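Local coordinates for protein OBCA, Oxalate Biosynthetic Component A (PDB 4NNB) that is a bacterial TIM-barrel protein that binds a magnesium ion and carries an additional N-terminal domain, at residues L274-S279 with A294-Y299; G303-V308 with V341-E346. All blocks are in the same frame, centred on the assembly; numbering follows the deposited sequence.

How the contacts relate
Contact 1 and contact 2 lie side by side, with centres about 7 Å apart, in the TIM-barrel part of the chain. They come in series along it: contact 1 is complete before contact 2 begins. Strands 273-276, 308-311 and 344-349 are consecutive parallel neighbours in the barrel sheet. Contact 1 ties the end of the first to the loop that leads to the second. Contact 2 joins the loop and first residue of the second strand to the start of the third. The two contacts also touch directly, through probable hydrogen bonds Tyr-299 N to Ser-304 O and Asn-275 ND2 to Glu-346 OE1. Contact 1 reaches the oxaloacetate ion through Ser-277 and Ser-279.

Contact 1 of 2, residues L274-S279 with A294-Y299; sequences LNLSTS and AHLKFY. With OAA (oxaloacetate ion), chain C.
Ser-277, whose backbone meets the imidazole of His-295, has its OG held by two bonds. Ser-277 OG donates to O2 of the oxaloacetate ion over 2.8 Å and accepts from Ser-279 N over 3.1 Å. The second bond closes an ST turn; the two together hold the hydroxyl in place. With OG anti to the backbone N (chi1 177°), the side chain turns to the ligand while the carbonyl serves the other segment. There His-295 NE2 donates to Ser-277 O over 2.9 Å, nearly straight at 164°. The carbonyl O lies close to the ring plane, but the NE2 donor stands well above the carbonyl plane.

Ser-277 and Ser-279 follow strand 273-276, at the C-terminal end of the TIM-barrel strands, where the ligand pocket lies. Ser-279 OG donates to O5 of the oxaloacetate ion and accepts from Arg-281 N. The magnesium ion, held by His-224, His-226 and Glu-475, is about 4 Å from the side chain of Ser-277.

Three apolar groups pack on the imidazole. Leu-296 CD2 lies over the centre of one ring face and also touches Leu-276 CB at 4.0 Å. Leu-276 CD2 approaches the ring obliquely, 3.9 Å from His-295 CD2. The side chains of Thr-278 and His-295 cross at about a right angle; Thr-278 CG2 comes obliquely to the ring, 3.9 Å from His-295 CE1. Thr-278 OG1 is hydrogen-bonded to Ser-310 O. Tyr-299 OH donates to His-295 O over 2.8 Å, and Tyr-258 of helix 255-268 meets the imidazole with its plane inclined at about 45°.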
ATOM      1  N   LEU A 274      13.108  -5.988 -11.484  1.00 23.67           N
ATOM      2  CA  LEU A 274      12.466  -4.736 -11.125  1.00 25.51           C
ATOM      3  C   LEU A 274      11.318  -4.409 -12.081  1.00 22.42           C
ATOM      4  O   LEU A 274      11.464  -4.471 -13.311  1.00 22.29           O
ATOM      5  CB  LEU A 274      13.492  -3.602 -11.074  1.00 25.82           C
ATOM      6  CG  LEU A 274      14.588  -3.718 -10.000  1.00 30.69           C
ATOM      7  CD1 LEU A 274      15.314  -2.383  -9.854  1.00 30.58           C
ATOM      8  CD2 LEU A 274      14.040  -4.195  -8.642  1.00 26.58           C
ATOM      9  N   ASN A 275      10.173  -4.102 -11.491  1.00 22.34           N
ATOM     10  CA  ASN A 275       8.951  -3.742 -12.208  1.00 20.15           C
ATOM     11  C   ASN A 275       8.646  -2.265 -11.886  1.00 22.29           C
ATOM     12  O   ASN A 275       8.092  -1.933 -10.825  1.00 19.64           O
ATOM     13  CB  ASN A 275       7.827  -4.700 -11.753  1.00 19.12           C
ATOM     14  CG  ASN A 275       6.453  -4.351 -12.326  1.00 22.91           C
ATOM     15  OD1 ASN A 275       6.259  -3.300 -12.942  1.00 23.26           O
ATOM     16  ND2 ASN A 275       5.488  -5.242 -12.108  1.00 20.36           N
ATOM     17  N   LEU A 276       9.025  -1.366 -12.790  1.00 18.53           N
ATOM     18  CA  LEU A 276       8.890   0.058 -12.501  1.00 20.92           C
ATOM     19  C   LEU A 276       7.492   0.592 -12.830  1.00 21.75           C
ATOM     20  O   LEU A 276       6.981   0.404 -13.933  1.00 20.11           O
ATOM     21  CB  LEU A 276       9.972   0.874 -13.220  1.00 24.42           C
ATOM     22  CG  LEU A 276      11.301   1.101 -12.483  1.00 31.74           C
ATOM     23  CD1 LEU A 276      11.806  -0.147 -11.780  1.00 24.72           C
ATOM     24  CD2 LEU A 276      12.371   1.700 -13.383  1.00 21.34           C
ATOM     25  N   SER A 277       6.875   1.259 -11.862  1.00 19.95           N
ATOM     26  CA  SER A 277       5.602   1.932 -12.122  1.00 21.36           C
ATOM     27  C   SER A 277       5.750   3.095 -13.104  1.00 22.58           C
ATOM     28  O   SER A 277       6.628   3.946 -12.953  1.00 21.71           O
ATOM     29  CB  SER A 277       4.988   2.458 -10.830  1.00 21.50           C
ATOM     30  OG  SER A 277       3.801   3.170 -11.117  1.00 23.47           O
ATOM     31  N   THR A 278       4.864   3.142 -14.087  1.00 22.61           N
ATOM     32  CA  THR A 278       4.810   4.276 -15.008  1.00 19.89           C
ATOM     33  C   THR A 278       3.597   5.137 -14.701  1.00 22.70           C
ATOM     34  O   THR A 278       3.237   6.035 -15.466  1.00 21.84           O
ATOM     35  CB  THR A 278       4.730   3.793 -16.449  1.00 20.81           C
ATOM     36  OG1 THR A 278       3.552   3.001 -16.614  1.00 20.53           O
ATOM     37  CG2 THR A 278       5.975   2.947 -16.782  1.00 22.60           C
ATOM     38  N   SER A 279       2.966   4.856 -13.572  1.00 20.55           N
ATOM     39  CA  SER A 279       1.732   5.541 -13.196  1.00 24.53           C
ATOM     40  C   SER A 279       1.934   7.032 -12.866  1.00 26.34           C
ATOM     41  O   SER A 279       2.965   7.418 -12.302  1.00 21.89           O
ATOM     42  CB  SER A 279       1.114   4.811 -12.003  1.00 23.95           C
ATOM     43  OG  SER A 279       0.070   5.564 -11.442  1.00 26.36           O
ATOM     44  N   ALA A 294      10.860   7.865 -19.128  1.00 23.35           N
ATOM     45  CA  ALA A 294      12.239   8.348 -18.976  1.00 24.51           C
ATOM     46  C   ALA A 294      13.082   7.486 -18.017  1.00 26.27           C
ATOM     47  O   ALA A 294      14.306   7.414 -18.145  1.00 28.92           O
ATOM     48  CB  ALA A 294      12.249   9.801 -18.539  1.00 25.23           C
ATOM     49  N   HIS A 295      12.424   6.828 -17.067  1.00 23.53           N
ATOM     50  CA  HIS A 295      13.104   5.889 -16.168  1.00 24.17           C
ATOM     51  C   HIS A 295      13.256   4.498 -16.767  1.00 26.75           C
ATOM     52  O   HIS A 295      13.814   3.602 -16.126  1.00 25.33           O
ATOM     53  CB  HIS A 295      12.406   5.803 -14.801  1.00 24.11           C
ATOM     54  CG  HIS A 295      10.953   5.432 -14.872  1.00 26.74           C
ATOM     55  ND1 HIS A 295      10.152   5.723 -15.958  1.00 23.95           N
ATOM     56  CD2 HIS A 295      10.151   4.818 -13.966  1.00 22.04           C
ATOM     57  CE1 HIS A 295       8.922   5.293 -15.724  1.00 25.49           C
ATOM     58  NE2 HIS A 295       8.897   4.739 -14.523  1.00 24.54           N
ATOM     59  N   LEU A 296      12.775   4.314 -17.994  1.00 22.57           N
ATOM     60  CA  LEU A 296      12.858   3.004 -18.624  1.00 26.75           C
ATOM     61  C   LEU A 296      13.993   2.981 -19.632  1.00 30.19           C
ATOM     62  O   LEU A 296      13.836   2.510 -20.748  1.00 37.20           O
ATOM     63  CB  LEU A 296      11.540   2.625 -19.293  1.00 23.96           C
ATOM     64  CG  LEU A 296      10.323   2.686 -18.359  1.00 31.63           C
ATOM     65  CD1 LEU A 296       9.098   2.208 -19.122  1.00 23.71           C
ATOM     66  CD2 LEU A 296      10.517   1.882 -17.047  1.00 22.23           C
ATOM     67  N   LYS A 297      15.141   3.492 -19.218  1.00 31.85           N
ATOM     68  CA  LYS A 297      16.312   3.571 -20.086  1.00 31.91           C
ATOM     69  C   LYS A 297      17.230   2.389 -19.829  1.00 34.69           C
ATOM     70  O   LYS A 297      17.055   1.662 -18.850  1.00 32.12           O
ATOM     71  CB  LYS A 297      17.064   4.851 -19.766  1.00 33.80           C
ATOM     72  CG  LYS A 297      17.516   4.906 -18.311  1.00 29.14           C
ATOM     73  CD  LYS A 297      18.347   6.134 -18.034  1.00 31.84           C
ATOM     74  CE  LYS A 297      18.922   6.096 -16.628  1.00 30.92           C
ATOM     75  NZ  LYS A 297      19.293   7.467 -16.152  1.00 35.14           N
ATOM     76  N   PHE A 298      18.209   2.194 -20.710  1.00 35.34           N
ATOM     77  CA  PHE A 298      19.329   1.307 -20.421  1.00 33.95           C
ATOM     78  C   PHE A 298      20.148   1.925 -19.287  1.00 32.34           C
ATOM     79  O   PHE A 298      20.632   3.046 -19.407  1.00 34.13           O
ATOM     80  CB  PHE A 298      20.194   1.130 -21.675  1.00 39.39           C
ATOM     81  CG  PHE A 298      21.279   0.101 -21.531  1.00 34.13           C
ATOM     82  CD1 PHE A 298      22.544   0.462 -21.096  1.00 35.17           C
ATOM     83  CD2 PHE A 298      21.036  -1.227 -21.846  1.00 36.75           C
ATOM     84  CE1 PHE A 298      23.555  -0.495 -20.962  1.00 36.15           C
ATOM     85  CE2 PHE A 298      22.038  -2.184 -21.718  1.00 39.72           C
ATOM     86  CZ  PHE A 298      23.296  -1.816 -21.277  1.00 34.27           C
ATOM     87  N   TYR A 299      20.274   1.212 -18.171  1.00 30.17           N
ATOM     88  CA  TYR A 299      21.093   1.689 -17.061  1.00 31.48           C
ATOM     89  C   TYR A 299      22.525   1.169 -17.217  1.00 35.51           C
ATOM     90  O   TYR A 299      22.770  -0.016 -17.013  1.00 31.32           O
ATOM     91  CB  TYR A 299      20.497   1.245 -15.706  1.00 32.78           C
ATOM     92  CG  TYR A 299      19.263   2.031 -15.303  1.00 27.83           C
ATOM     93  CD1 TYR A 299      19.340   3.073 -14.390  1.00 27.52           C
ATOM     94  CD2 TYR A 299      18.028   1.743 -15.866  1.00 28.54           C
ATOM     95  CE1 TYR A 299      18.205   3.804 -14.044  1.00 29.83           C
ATOM     96  CE2 TYR A 299      16.890   2.459 -15.518  1.00 25.00           C
ATOM     97  CZ  TYR A 299      16.986   3.490 -14.621  1.00 25.23           C
ATOM     98  OH  TYR A 299      15.842   4.197 -14.287  1.00 24.27           O
TER
HETATM   99  O1  OAA C 602       1.128   1.260 -12.942  1.00 34.84           O
HETATM  100  O2  OAA C 602       1.943   1.086 -10.831  1.00 27.38           O
HETATM  101  O4  OAA C 602      -2.203   2.939  -8.217  1.00 33.56           O
HETATM  102  O5  OAA C 602      -1.956   3.995 -10.245  1.00 36.32           O
HETATM  103  O3  OAA C 602       0.378   1.862  -8.757  1.00 31.31           O
HETATM  104  C1  OAA C 602       0.958   1.347 -11.646  1.00 29.88           C
HETATM  105  C2  OAA C 602      -0.403   1.755 -11.126  1.00 29.72           C
HETATM  106  C3  OAA C 602      -0.454   2.222  -9.688  1.00 28.77           C
HETATM  107  C4  OAA C 602      -1.590   3.108  -9.362  1.00 25.58           C

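Contact 2 of 2, residues G303-V308 with V341-E346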
ATOM      1  N   GLY A 303      23.922  -2.600 -16.911  1.00 30.18           N
ATOM      2  CA  GLY A 303      23.985  -3.308 -18.174  1.00 32.20           C
ATOM      3  C   GLY A 303      22.657  -3.774 -18.749  1.00 34.20           C
ATOM      4  O   GLY A 303      22.631  -4.698 -19.570  1.00 34.77           O
ATOM      5  N   SER A 304      21.556  -3.143 -18.340  1.00 30.59           N
ATOM      6  CA  SER A 304      20.256  -3.437 -18.940  1.00 31.27           C
ATOM      7  C   SER A 304      19.233  -2.344 -18.645  1.00 28.79           C
ATOM      8  O   SER A 304      19.448  -1.498 -17.788  1.00 27.76           O
ATOM      9  CB  SER A 304      19.704  -4.765 -18.435  1.00 29.57           C
ATOM     10  OG  SER A 304      19.251  -4.629 -17.101  1.00 33.66           O
ATOM     11  N   ALA A 305      18.127  -2.374 -19.382  1.00 30.25           N
ATOM     12  CA  ALA A 305      16.943  -1.592 -19.047  1.00 31.74           C
ATOM     13  C   ALA A 305      16.163  -2.336 -17.951  1.00 29.91           C
ATOM     14  O   ALA A 305      16.445  -3.508 -17.688  1.00 28.66           O
ATOM     15  CB  ALA A 305      16.085  -1.394 -20.293  1.00 29.86           C
ATOM     16  N   PRO A 306      15.192  -1.667 -17.295  1.00 26.56           N
ATOM     17  CA  PRO A 306      14.408  -2.417 -16.299  1.00 28.26           C
ATOM     18  C   PRO A 306      13.709  -3.625 -16.929  1.00 28.90           C
ATOM     19  O   PRO A 306      13.305  -3.561 -18.099  1.00 26.40           O
ATOM     20  CB  PRO A 306      13.374  -1.386 -15.811  1.00 24.10           C
ATOM     21  CG  PRO A 306      14.064  -0.068 -15.989  1.00 25.89           C
ATOM     22  CD  PRO A 306      14.867  -0.229 -17.282  1.00 26.87           C
ATOM     23  N   GLU A 307      13.590  -4.713 -16.171  1.00 26.15           N
ATOM     24  CA  GLU A 307      13.046  -5.963 -16.697  1.00 26.23           C
ATOM     25  C   GLU A 307      11.570  -5.827 -17.071  1.00 25.47           C
ATOM     26  O   GLU A 307      11.112  -6.383 -18.067  1.00 22.75           O
ATOM     27  CB  GLU A 307      13.184  -7.092 -15.664  1.00 27.23           C
ATOM     28  CG  GLU A 307      14.618  -7.625 -15.451  1.00 29.33           C
ATOM     29  CD  GLU A 307      15.485  -6.725 -14.570  1.00 30.56           C
ATOM     30  OE1 GLU A 307      14.960  -5.792 -13.915  1.00 26.24           O
ATOM     31  OE2 GLU A 307      16.709  -6.960 -14.523  1.00 29.49           O
ATOM     32  N   VAL A 308      10.831  -5.107 -16.237  1.00 23.17           N
ATOM     33  CA  VAL A 308       9.384  -5.016 -16.356  1.00 23.61           C
ATOM     34  C   VAL A 308       8.996  -3.581 -16.044  1.00 23.40           C
ATOM     35  O   VAL A 308       9.703  -2.891 -15.306  1.00 21.70           O
ATOM     36  CB  VAL A 308       8.689  -6.000 -15.378  1.00 23.96           C
ATOM     37  CG1 VAL A 308       7.155  -5.854 -15.394  1.00 20.05           C
ATOM     38  CG2 VAL A 308       9.084  -7.447 -15.701  1.00 23.59           C
ATOM     39  N   VAL A 341      13.857  -0.828 -25.862  1.00 34.29           N
ATOM     40  CA  VAL A 341      14.840  -1.033 -24.792  1.00 33.01           C
ATOM     41  C   VAL A 341      14.803  -2.431 -24.186  1.00 28.44           C
ATOM     42  O   VAL A 341      15.662  -2.778 -23.381  1.00 37.65           O
ATOM     43  CB  VAL A 341      14.733   0.027 -23.687  1.00 33.67           C
ATOM     44  CG1 VAL A 341      14.817   1.408 -24.279  1.00 35.16           C
ATOM     45  CG2 VAL A 341      13.426  -0.148 -22.889  1.00 31.04           C
ATOM     46  N   GLY A 342      13.821  -3.238 -24.572  1.00 30.54           N
ATOM     47  CA  GLY A 342      13.715  -4.594 -24.054  1.00 32.77           C
ATOM     48  C   GLY A 342      13.074  -4.722 -22.671  1.00 37.45           C
ATOM     49  O   GLY A 342      13.407  -5.635 -21.902  1.00 33.73           O
ATOM     50  N   THR A 343      12.152  -3.814 -22.347  1.00 31.81           N
ATOM     51  CA  THR A 343      11.399  -3.904 -21.094  1.00 26.94           C
ATOM     52  C   THR A 343      10.082  -4.624 -21.354  1.00 29.44           C
ATOM     53  O   THR A 343       9.378  -4.315 -22.320  1.00 28.56           O
ATOM     54  CB  THR A 343      11.151  -2.511 -20.504  1.00 28.44           C
ATOM     55  OG1 THR A 343      12.412  -1.934 -20.144  1.00 28.72           O
ATOM     56  CG2 THR A 343      10.243  -2.571 -19.252  1.00 23.28           C
ATOM     57  N   ARG A 344       9.756  -5.605 -20.519  1.00 22.96           N
ATOM     58  CA  ARG A 344       8.504  -6.335 -20.689  1.00 25.47           C
ATOM     59  C   ARG A 344       7.369  -5.599 -19.963  1.00 25.97           C
ATOM     60  O   ARG A 344       7.465  -5.321 -18.760  1.00 24.59           O
ATOM     61  CB  ARG A 344       8.660  -7.773 -20.174  1.00 25.63           C
ATOM     62  CG  ARG A 344       7.401  -8.660 -20.270  1.00 26.53           C
ATOM     63  CD  ARG A 344       7.253  -9.291 -21.664  1.00 26.79           C
ATOM     64  NE  ARG A 344       8.505  -9.898 -22.099  1.00 25.64           N
ATOM     65  CZ  ARG A 344       8.897 -11.136 -21.792  1.00 26.57           C
ATOM     66  NH1 ARG A 344       8.119 -11.928 -21.076  1.00 23.36           N
ATOM     67  NH2 ARG A 344      10.075 -11.583 -22.211  1.00 27.40           N
ATOM     68  N   PRO A 345       6.292  -5.257 -20.688  1.00 25.22           N
ATOM     69  CA  PRO A 345       5.218  -4.589 -19.944  1.00 24.76           C
ATOM     70  C   PRO A 345       4.510  -5.557 -19.004  1.00 24.55           C
ATOM     71  O   PRO A 345       4.375  -6.748 -19.285  1.00 26.09           O
ATOM     72  CB  PRO A 345       4.255  -4.075 -21.039  1.00 25.53           C
ATOM     73  CG  PRO A 345       4.665  -4.736 -22.304  1.00 27.89           C
ATOM     74  CD  PRO A 345       6.071  -5.262 -22.144  1.00 26.79           C
ATOM     75  N   GLU A 346       4.090  -5.045 -17.857  1.00 25.06           N
ATOM     76  CA  GLU A 346       3.096  -5.766 -17.079  1.00 24.52           C
ATOM     77  C   GLU A 346       1.819  -4.989 -17.277  1.00 23.61           C
ATOM     78  O   GLU A 346       1.744  -3.805 -16.910  1.00 22.17           O
ATOM     79  CB  GLU A 346       3.451  -5.841 -15.591  1.00 24.35           C
ATOM     80  CG  GLU A 346       2.321  -6.430 -14.748  1.00 24.37           C
ATOM     81  CD  GLU A 346       2.665  -6.517 -13.266  1.00 25.75           C
ATOM     82  OE1 GLU A 346       2.570  -5.495 -12.572  1.00 25.60           O
ATOM     83  OE2 GLU A 346       3.015  -7.617 -12.792  1.00 26.66           O
TER
HETATM   84  O   HOH W   1      15.674  -5.658 -19.364  1.00 40.08           O
HETATM   85  O   HOH W   2      17.969  -4.325 -21.409  1.00 41.34           O
HETATM   86  O   HOH W   3      12.818  -7.632 -20.035  1.00 30.98           O
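The flat carbonyl group of Pro-306 takes the hydroxyl of Thr-343 in its own plane: OG1 donates to Pro-306 O over 2.8 Å, at a C=O...donor angle of 147°. Thr-343 CG2 also touches this oxygen. Pro-306 CD lies near the same hydroxyl, at 4.1 Å from Thr-343 OG1. Thr-343 OG1 sits beside its own backbone N (chi1 -65°), which leaves CG2 to pack 3.6 Å from Val-308 C.

Ala-305 CB fits between Thr-343 and Val-341, 3.9 Å from Val-341 CG2. Three waters join the backbones. Water 3 donates to Glu-307 O and to Gly-342 O. Water 2 accepts from Ala-305 N and reaches Val-341 O weakly. Water 1 lies 2.8 Å from Ala-305 O, with a long, weak approach to Gly-342 O.

Beyond the waters the parallel sheet begins. Arg-344 N donates to Glu-307 O over 2.9 Å, and Val-308 CA makes a CA-H...O contact of 3.1 Å with Arg-344 O. Val-308 CG1 is anti to its backbone N (chi1 175°) and meets Glu-346 CB at 3.7 Å.

Gly-342, with positive phi, follows helix 328-341 and leads into strand 344-349; the helix connects parallel neighbours 308-311 and 344-349, a beta-alpha-beta crossover of the barrel. Strand 344-349 lies between strands 308-311 and 373-378, and Leu-374 of the latter touches both Val-308 and Arg-344.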